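Local coordinates for protein ribonuclease H (Uncultured organism, PDB 4IBN) that probably cleaves the RNA strand of RNA-DNA hybrids endonucleolytically, using magnesium ions and leaving 5'-phosphomonoester ends, at residues Glu31-Gly37 and Ser61-Thr66; Gly86-Arg90 and Asn137-Val141; Ser97-Val101 and Glu142-Val146. One frame throughout, in Å; residues are numbered along the deposited sequence.

Contact 1 of 3, residues Glu31-Gly37 and Ser61-Thr66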
# COMPACT_ATOMS: atom_id res chain seq x y z
N GLU A 31 -4.30 22.14 -0.89
CA GLU A 31 -4.17 20.81 -1.45
C GLU A 31 -3.30 20.82 -2.67
O GLU A 31 -3.51 21.55 -3.56
CB GLU A 31 -5.54 20.29 -1.79
CG GLU A 31 -5.54 18.97 -2.50
CD GLU A 31 -5.51 17.76 -1.61
OE1 GLU A 31 -5.13 17.85 -0.47
OE2 GLU A 31 -5.83 16.68 -2.11
N GLY A 32 -2.31 19.95 -2.69
CA GLY A 32 -1.36 19.84 -3.76
C GLY A 32 -0.06 20.59 -3.60
O GLY A 32 0.78 20.45 -4.41
N GLU A 33 0.06 21.37 -2.55
CA GLU A 33 1.27 22.11 -2.28
C GLU A 33 2.20 21.56 -1.23
O GLU A 33 3.26 22.08 -1.05
CB GLU A 33 0.92 23.52 -1.88
CG GLU A 33 -0.00 24.21 -2.84
CD GLU A 33 0.59 24.37 -4.18
OE1 GLU A 33 1.75 24.72 -4.24
OE2 GLU A 33 -0.09 24.13 -5.19
N ASN A 34 1.79 20.53 -0.52
CA ASN A 34 2.58 19.98 0.57
C ASN A 34 3.41 18.77 0.18
O ASN A 34 3.00 18.01 -0.61
CB ASN A 34 1.67 19.56 1.71
CG ASN A 34 0.80 20.68 2.20
OD1 ASN A 34 -0.39 20.57 2.21
ND2 ASN A 34 1.40 21.72 2.64
N PRO A 35 4.57 18.63 0.77
CA PRO A 35 5.38 17.45 0.56
C PRO A 35 4.70 16.21 1.13
O PRO A 35 3.99 16.34 2.06
CB PRO A 35 6.65 17.77 1.32
CG PRO A 35 6.31 18.83 2.21
CD PRO A 35 5.19 19.56 1.70
N GLY A 36 4.90 15.07 0.51
CA GLY A 36 4.20 13.88 0.90
C GLY A 36 5.02 12.62 0.75
O GLY A 36 6.01 12.61 0.08
N GLY A 37 4.59 11.58 1.46
CA GLY A 37 5.28 10.32 1.44
C GLY A 37 4.35 9.13 1.45
O GLY A 37 3.27 9.23 1.87
N SER A 61 8.52 9.46 -2.15
CA SER A 61 8.05 10.77 -1.78
C SER A 61 7.86 11.68 -2.99
O SER A 61 8.39 11.40 -4.01
CB SER A 61 9.00 11.42 -0.81
OG SER A 61 10.29 11.43 -1.28
N GLU A 62 7.08 12.74 -2.80
CA GLU A 62 6.90 13.83 -3.75
C GLU A 62 6.97 15.15 -2.99
O GLU A 62 6.55 15.21 -1.89
CB GLU A 62 5.58 13.73 -4.48
CG GLU A 62 5.54 12.57 -5.43
CD GLU A 62 4.23 12.32 -6.12
OE1 GLU A 62 3.30 13.08 -5.96
OE2 GLU A 62 4.17 11.33 -6.84
N PRO A 63 7.55 16.17 -3.59
CA PRO A 63 7.66 17.46 -2.92
C PRO A 63 6.40 18.34 -2.82
O PRO A 63 6.39 19.29 -2.07
CB PRO A 63 8.76 18.15 -3.70
CG PRO A 63 8.69 17.60 -5.00
CD PRO A 63 8.28 16.17 -4.85
N ALA A 64 5.43 18.09 -3.67
CA ALA A 64 4.18 18.80 -3.64
C ALA A 64 3.19 17.81 -4.17
O ALA A 64 3.31 17.40 -5.26
CB ALA A 64 4.23 20.00 -4.52
N THR A 65 2.27 17.40 -3.33
CA THR A 65 1.44 16.27 -3.67
C THR A 65 0.19 16.25 -2.82
O THR A 65 -0.07 17.20 -2.14
CB THR A 65 2.25 14.98 -3.55
OG1 THR A 65 1.51 13.88 -4.07
CG2 THR A 65 2.63 14.72 -2.14
N THR A 66 -0.59 15.20 -2.94
CA THR A 66 -1.82 15.05 -2.19
C THR A 66 -1.91 13.68 -1.50
O THR A 66 -1.24 12.81 -1.83
CB THR A 66 -3.06 15.21 -3.07
OG1 THR A 66 -3.10 14.14 -3.96
CG2 THR A 66 -3.02 16.44 -3.83
O HOH W 1 -1.21 18.76 -0.20
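Thr65 meets Gly36 with its methyl because chi1, at -171°, swings OG1 round to the far side from the backbone N and tucks CG2 between that N and the carbonyl carbon. CG2 of Thr65 then lies 3.5 Å from Gly36 N, against a residue with no side chain. The same rotation sends OG1 to its own segment, where it donates to Glu62 OE1 over 2.7 Å, arriving from above the carboxylate plane. One torsion thus serves both an apolar and a polar partner.

At the other end, Glu31 bends at chi2 (86°) and lays its carboxylate across Thr66 at about a right angle. OE2 comes within 3.3 Å of Thr66 CB and touches the methyl CG2 as well, a van der Waals contact, since Thr66, the N-cap of the following helix, turns its OG1 to a backbone N of that helix.

The backbones carry the hairpin itself. Gly36 and Glu62 form a hydrogen-bonded antiparallel pair: Gly36 N gives a nearly straight bond to Glu62 O at 2.9 Å, and Glu62 N returns one to Gly36 O at 3.1 Å. Past the corner at Pro63 and Ala64, Thr65 N still reaches Asn34 O, with a more bent N-H (139°). Water 1 then fills in, donating to Thr65 O at 2.7 Å and accepting from Gly32 N at 3.0 Å.

The contact closes the open end of the hairpin of strands 34-45 and 53-62 in the RNase H-fold sheet, opposite the turn. Strand 16-25 flanks it, with Ser24 bonded to Gly37 through the backbone. Helix 67-82 starts straight after Thr66, whose OG1 caps Arg69 N, and Glu62 OE2 is salt-bridged to Arg69 and Arg73 of that helix.

Contact 2 of 3, residues Gly86-Arg90 and Asn137-Val141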
# COMPACT_ATOMS: atom_id res chain seq x y z
N GLY A 86 9.74 -12.89 -10.05
CA GLY A 86 9.50 -14.05 -10.85
C GLY A 86 8.26 -14.83 -10.58
O GLY A 86 8.14 -15.90 -11.01
N THR A 87 7.35 -14.27 -9.83
CA THR A 87 6.16 -14.97 -9.46
C THR A 87 5.04 -14.00 -9.12
O THR A 87 5.30 -12.93 -8.69
CB THR A 87 6.43 -15.89 -8.22
OG1 THR A 87 5.27 -16.58 -7.82
CG2 THR A 87 6.97 -15.11 -7.07
N ARG A 88 3.81 -14.43 -9.30
CA ARG A 88 2.68 -13.76 -8.71
C ARG A 88 2.68 -14.04 -7.23
O ARG A 88 3.23 -14.96 -6.80
CB ARG A 88 1.38 -14.20 -9.34
CG ARG A 88 1.23 -13.78 -10.77
CD ARG A 88 0.04 -14.50 -11.41
NE ARG A 88 0.26 -15.93 -11.64
CZ ARG A 88 -0.34 -16.94 -10.98
NH1 ARG A 88 -1.22 -16.73 -10.01
NH2 ARG A 88 -0.05 -18.19 -11.31
N PHE A 89 2.02 -13.17 -6.48
CA PHE A 89 1.96 -13.27 -5.06
C PHE A 89 0.51 -13.27 -4.59
O PHE A 89 -0.32 -12.74 -5.24
CB PHE A 89 2.61 -12.05 -4.39
CG PHE A 89 4.09 -12.11 -4.22
CD1 PHE A 89 4.64 -12.22 -3.00
CD2 PHE A 89 4.93 -12.00 -5.28
CE1 PHE A 89 5.96 -12.23 -2.83
CE2 PHE A 89 6.24 -12.03 -5.09
CZ PHE A 89 6.75 -12.14 -3.89
N ARG A 90 0.26 -13.84 -3.43
CA ARG A 90 -0.95 -13.59 -2.69
C ARG A 90 -0.63 -12.51 -1.63
O ARG A 90 0.32 -12.62 -0.99
CB ARG A 90 -1.44 -14.85 -2.03
CG ARG A 90 -1.98 -15.81 -2.99
CD ARG A 90 -2.31 -17.16 -2.32
NE ARG A 90 -1.10 -17.93 -2.20
CZ ARG A 90 -0.96 -18.93 -1.38
NH1 ARG A 90 -1.93 -19.30 -0.62
NH2 ARG A 90 0.19 -19.56 -1.32
N ASN A 137 -1.97 -6.18 -11.14
CA ASN A 137 -1.83 -7.21 -12.13
C ASN A 137 -2.60 -8.50 -11.87
O ASN A 137 -3.74 -8.50 -11.70
CB ASN A 137 -0.37 -7.51 -12.38
CG ASN A 137 0.11 -8.57 -11.56
OD1 ASN A 137 0.44 -9.66 -12.04
ND2 ASN A 137 -0.10 -8.39 -10.28
N GLY A 138 -1.78 -9.54 -11.87
CA GLY A 138 -2.15 -10.90 -11.62
C GLY A 138 -1.98 -11.37 -10.19
O GLY A 138 -2.15 -12.48 -9.93
N HIS A 139 -1.56 -10.48 -9.30
CA HIS A 139 -1.44 -10.82 -7.93
C HIS A 139 -2.82 -10.94 -7.36
O HIS A 139 -3.69 -10.26 -7.77
CB HIS A 139 -0.66 -9.77 -7.16
CG HIS A 139 0.68 -9.49 -7.73
ND1 HIS A 139 1.71 -10.39 -7.68
CD2 HIS A 139 1.17 -8.41 -8.37
CE1 HIS A 139 2.76 -9.89 -8.27
NE2 HIS A 139 2.47 -8.69 -8.70
N ALA A 140 -3.01 -11.80 -6.37
CA ALA A 140 -4.28 -11.92 -5.73
C ALA A 140 -4.24 -11.18 -4.41
O ALA A 140 -3.37 -11.41 -3.64
CB ALA A 140 -4.60 -13.34 -5.52
N VAL A 141 -5.20 -10.28 -4.21
CA VAL A 141 -5.16 -9.34 -3.12
C VAL A 141 -6.43 -9.32 -2.30
O VAL A 141 -7.48 -9.32 -2.82
CB VAL A 141 -4.86 -7.93 -3.61
CG1 VAL A 141 -4.56 -7.01 -2.44
CG2 VAL A 141 -3.70 -7.93 -4.56
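The His139 imidazole turns its ND1 edge to the backbone of Phe89, so that Phe89 N sits almost exactly in the ring plane. Phe89 N donates to ND1 over 3.0 Å, with a somewhat bent N-H angle of 146°. A chi1 of -56° sets CG beside the His139 backbone N, which points the ring's edge at Phe89. Because ND1 is the acceptor here, a neutral ring would probably carry its hydrogen on NE2.

Phe89 runs its own side chain past this bond: its CB lies 3.8 Å from His139 ND1, while the ring meets His139 CE1 only obliquely and does not stack on it. At the other end of the residue, Phe89 O takes a good bond from Ala140 N at 3.1 Å, and His139 CB leans against the same oxygen. Phe89 is therefore held at both N and O, once by a side chain and once by a main chain.

Arg88 goes alongside Gly138. Its CD packs 3.3 Å from Gly138 O, which lies near the guanidinium plane at the edge of the group; the polar end itself goes to Asp11 in a salt bridge. The Arg88 carbonyl oxygen is fixed by Thr87 OG1, which donates to it at 2.8 Å in the carbonyl plane, on a lone pair. Two residues on, Arg90 CA makes a C-H...O contact of 3.4 Å with Ala140 O.

Arg90 and Ala140 form a parallel bridge at the first residues of strands 90-95 and 140-145, which helices 98-113 and 126-136 link in a beta-alpha-beta crossover. Strand 140-145 is outermost on this edge of the sheet; Phe89 packs on Ile82 of helix 67-82 and on Val17 of strand 16-25.

Contact 3 of 3, residues Ser97-Val101 and Glu142-Val146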
# COMPACT_ATOMS: atom_id res chain seq x y z
N SER A 97 -6.29 3.90 4.24
CA SER A 97 -6.97 4.62 3.22
C SER A 97 -8.17 3.87 2.66
O SER A 97 -8.02 2.95 1.94
CB SER A 97 -6.00 4.90 2.08
OG SER A 97 -6.62 5.49 0.99
N ARG A 98 -9.35 4.34 3.02
CA ARG A 98 -10.56 3.84 2.42
C ARG A 98 -10.61 4.19 0.96
O ARG A 98 -11.20 3.54 0.19
CB ARG A 98 -11.79 4.28 3.17
CG ARG A 98 -12.06 3.40 4.32
CD ARG A 98 -13.49 3.21 4.62
NE ARG A 98 -14.11 2.21 3.80
CZ ARG A 98 -14.54 1.04 4.24
NH1 ARG A 98 -14.40 0.71 5.51
NH2 ARG A 98 -15.12 0.20 3.42
N TYR A 99 -9.91 5.23 0.59
CA TYR A 99 -9.88 5.59 -0.80
C TYR A 99 -9.36 4.38 -1.57
O TYR A 99 -9.93 4.01 -2.52
CB TYR A 99 -8.93 6.79 -1.00
CG TYR A 99 -8.84 7.40 -2.38
CD1 TYR A 99 -9.89 8.04 -2.95
CD2 TYR A 99 -7.68 7.35 -3.10
CE1 TYR A 99 -9.80 8.60 -4.20
CE2 TYR A 99 -7.59 7.92 -4.32
CZ TYR A 99 -8.66 8.54 -4.88
OH TYR A 99 -8.58 9.12 -6.11
N ILE A 100 -8.27 3.78 -1.12
CA ILE A 100 -7.71 2.60 -1.77
C ILE A 100 -8.61 1.36 -1.64
O ILE A 100 -8.84 0.71 -2.58
CB ILE A 100 -6.34 2.22 -1.20
CG1 ILE A 100 -5.33 3.32 -1.46
CG2 ILE A 100 -5.86 0.92 -1.74
CD1 ILE A 100 -5.24 3.76 -2.83
N VAL A 101 -9.07 1.08 -0.44
CA VAL A 101 -9.84 -0.12 -0.26
C VAL A 101 -11.16 -0.13 -1.03
O VAL A 101 -11.51 -1.09 -1.64
CB VAL A 101 -10.14 -0.37 1.25
CG1 VAL A 101 -10.97 -1.54 1.43
CG2 VAL A 101 -8.91 -0.52 1.99
N GLU A 142 -6.25 -9.34 -0.99
CA GLU A 142 -7.34 -9.11 -0.08
C GLU A 142 -7.10 -7.73 0.46
O GLU A 142 -6.11 -7.50 1.04
CB GLU A 142 -7.35 -10.13 1.07
CG GLU A 142 -8.34 -9.78 2.14
CD GLU A 142 -8.48 -10.78 3.26
OE1 GLU A 142 -7.91 -11.84 3.20
OE2 GLU A 142 -9.20 -10.46 4.19
N TRP A 143 -8.03 -6.85 0.23
CA TRP A 143 -7.90 -5.47 0.63
C TRP A 143 -8.54 -5.25 1.99
O TRP A 143 -9.66 -5.60 2.16
CB TRP A 143 -8.55 -4.55 -0.44
CG TRP A 143 -8.00 -4.71 -1.83
CD1 TRP A 143 -8.52 -5.42 -2.82
CD2 TRP A 143 -6.81 -4.13 -2.34
NE1 TRP A 143 -7.74 -5.35 -3.93
CE2 TRP A 143 -6.67 -4.55 -3.65
CE3 TRP A 143 -5.86 -3.29 -1.82
CZ2 TRP A 143 -5.61 -4.18 -4.42
CZ3 TRP A 143 -4.83 -2.92 -2.58
CH2 TRP A 143 -4.69 -3.36 -3.86
N ARG A 144 -7.81 -4.69 2.96
CA ARG A 144 -8.32 -4.50 4.30
C ARG A 144 -8.11 -3.07 4.77
O ARG A 144 -7.09 -2.55 4.50
CB ARG A 144 -7.57 -5.39 5.29
CG ARG A 144 -7.79 -6.87 5.11
CD ARG A 144 -7.33 -7.64 6.28
NE ARG A 144 -7.41 -9.08 6.12
CZ ARG A 144 -6.76 -9.94 6.87
NH1 ARG A 144 -6.00 -9.52 7.84
NH2 ARG A 144 -6.86 -11.21 6.65
N TRP A 145 -9.09 -2.50 5.46
CA TRP A 145 -8.99 -1.17 6.05
C TRP A 145 -8.86 -1.25 7.56
O TRP A 145 -9.46 -2.07 8.19
CB TRP A 145 -10.25 -0.35 5.72
CG TRP A 145 -10.29 0.98 6.34
CD1 TRP A 145 -9.54 1.99 6.02
CD2 TRP A 145 -11.13 1.41 7.38
NE1 TRP A 145 -9.82 3.06 6.77
CE2 TRP A 145 -10.80 2.73 7.64
CE3 TRP A 145 -12.10 0.81 8.14
CZ2 TRP A 145 -11.41 3.46 8.61
CZ3 TRP A 145 -12.72 1.55 9.10
CH2 TRP A 145 -12.36 2.85 9.33
N VAL A 146 -8.03 -0.38 8.11
CA VAL A 146 -7.99 -0.13 9.54
C VAL A 146 -7.93 1.35 9.77
O VAL A 146 -7.47 2.06 8.95
CB VAL A 146 -6.72 -0.73 10.19
CG1 VAL A 146 -6.81 -2.25 10.24
CG2 VAL A 146 -5.52 -0.28 9.51
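Arg144, whose carbonyl oxygen touches Val101, holds Glu142 OE2 with two guanidinium nitrogens on its own strand. NE makes the sound bond, 3.0 Å from OE2 and nearly straight, with the oxygen in the guanidinium plane; NH2 adds a weak one. OE2 is met from well above its carboxylate plane. This salt bridge lies on the face of strand 140-145 turned from the helix, and Glu142 OE1 has a partner of its own in Arg206 N.

The opposite face presents two tryptophans to helix 98-113. Over Trp145 lies the aliphatic part of Arg98, crossing the indole at about a right angle. CG stands 3.4 Å from the centroid of the five-membered ring, 12° off its normal, a well-formed CH-pi contact. Bends at chi2 and chi3 then fold the chain back, and NH1 ends 3.5 Å from Trp145 CE3, the guanidinium tilted obliquely to the ring while its NH2 pairs with Asp102. Trp145 NE1 donates to Asp96 O, which helps fix the rotation of the indole.

Val101 fits at the bases of the two tryptophans, against their CB atoms. With CG2 lying beside the backbone N and CG1 opposite it (chi1 177°), CG2 reaches Trp145 CB at 4.0 Å and Arg144 O at 3.7 Å, and CG1 faces Trp143 CB at 4.3 Å. Ile100 CG2 meets Trp143 CZ3 at 4.1 Å, where the six-membered ring goes into the core. Ser97 is the N-cap of helix 98-113: its OG accepts from Ile100 N at 3.2 Å.

Chemically, then, helix and strand are joined by apolar and CH-pi packing, while each charged pair, Arg98 with Asp102 and Arg144 with Glu142, stays within its own element.

How the contacts relate
All three contacts reach the same mixed sheet. Contacts 1 and 2 lie on opposite sides of the chain's centre, with centres 29 Å apart; contact 1 rests on backbone bonds of an antiparallel hairpin, contact 2 on one backbone bond and one histidine bond beside a parallel bridge. Contact 2 is a surface contact; contacts 1 and 3 are partly buried, contact 3 the more so. Contact 3 lies nearest the middle, its centre about 9 Å from the chain centre, and sets helix against strand by side-chain packing. Contacts 2 and 3 share strand 140-145, and their segments alternate along the chain, whereas contact 1 closes before either opens.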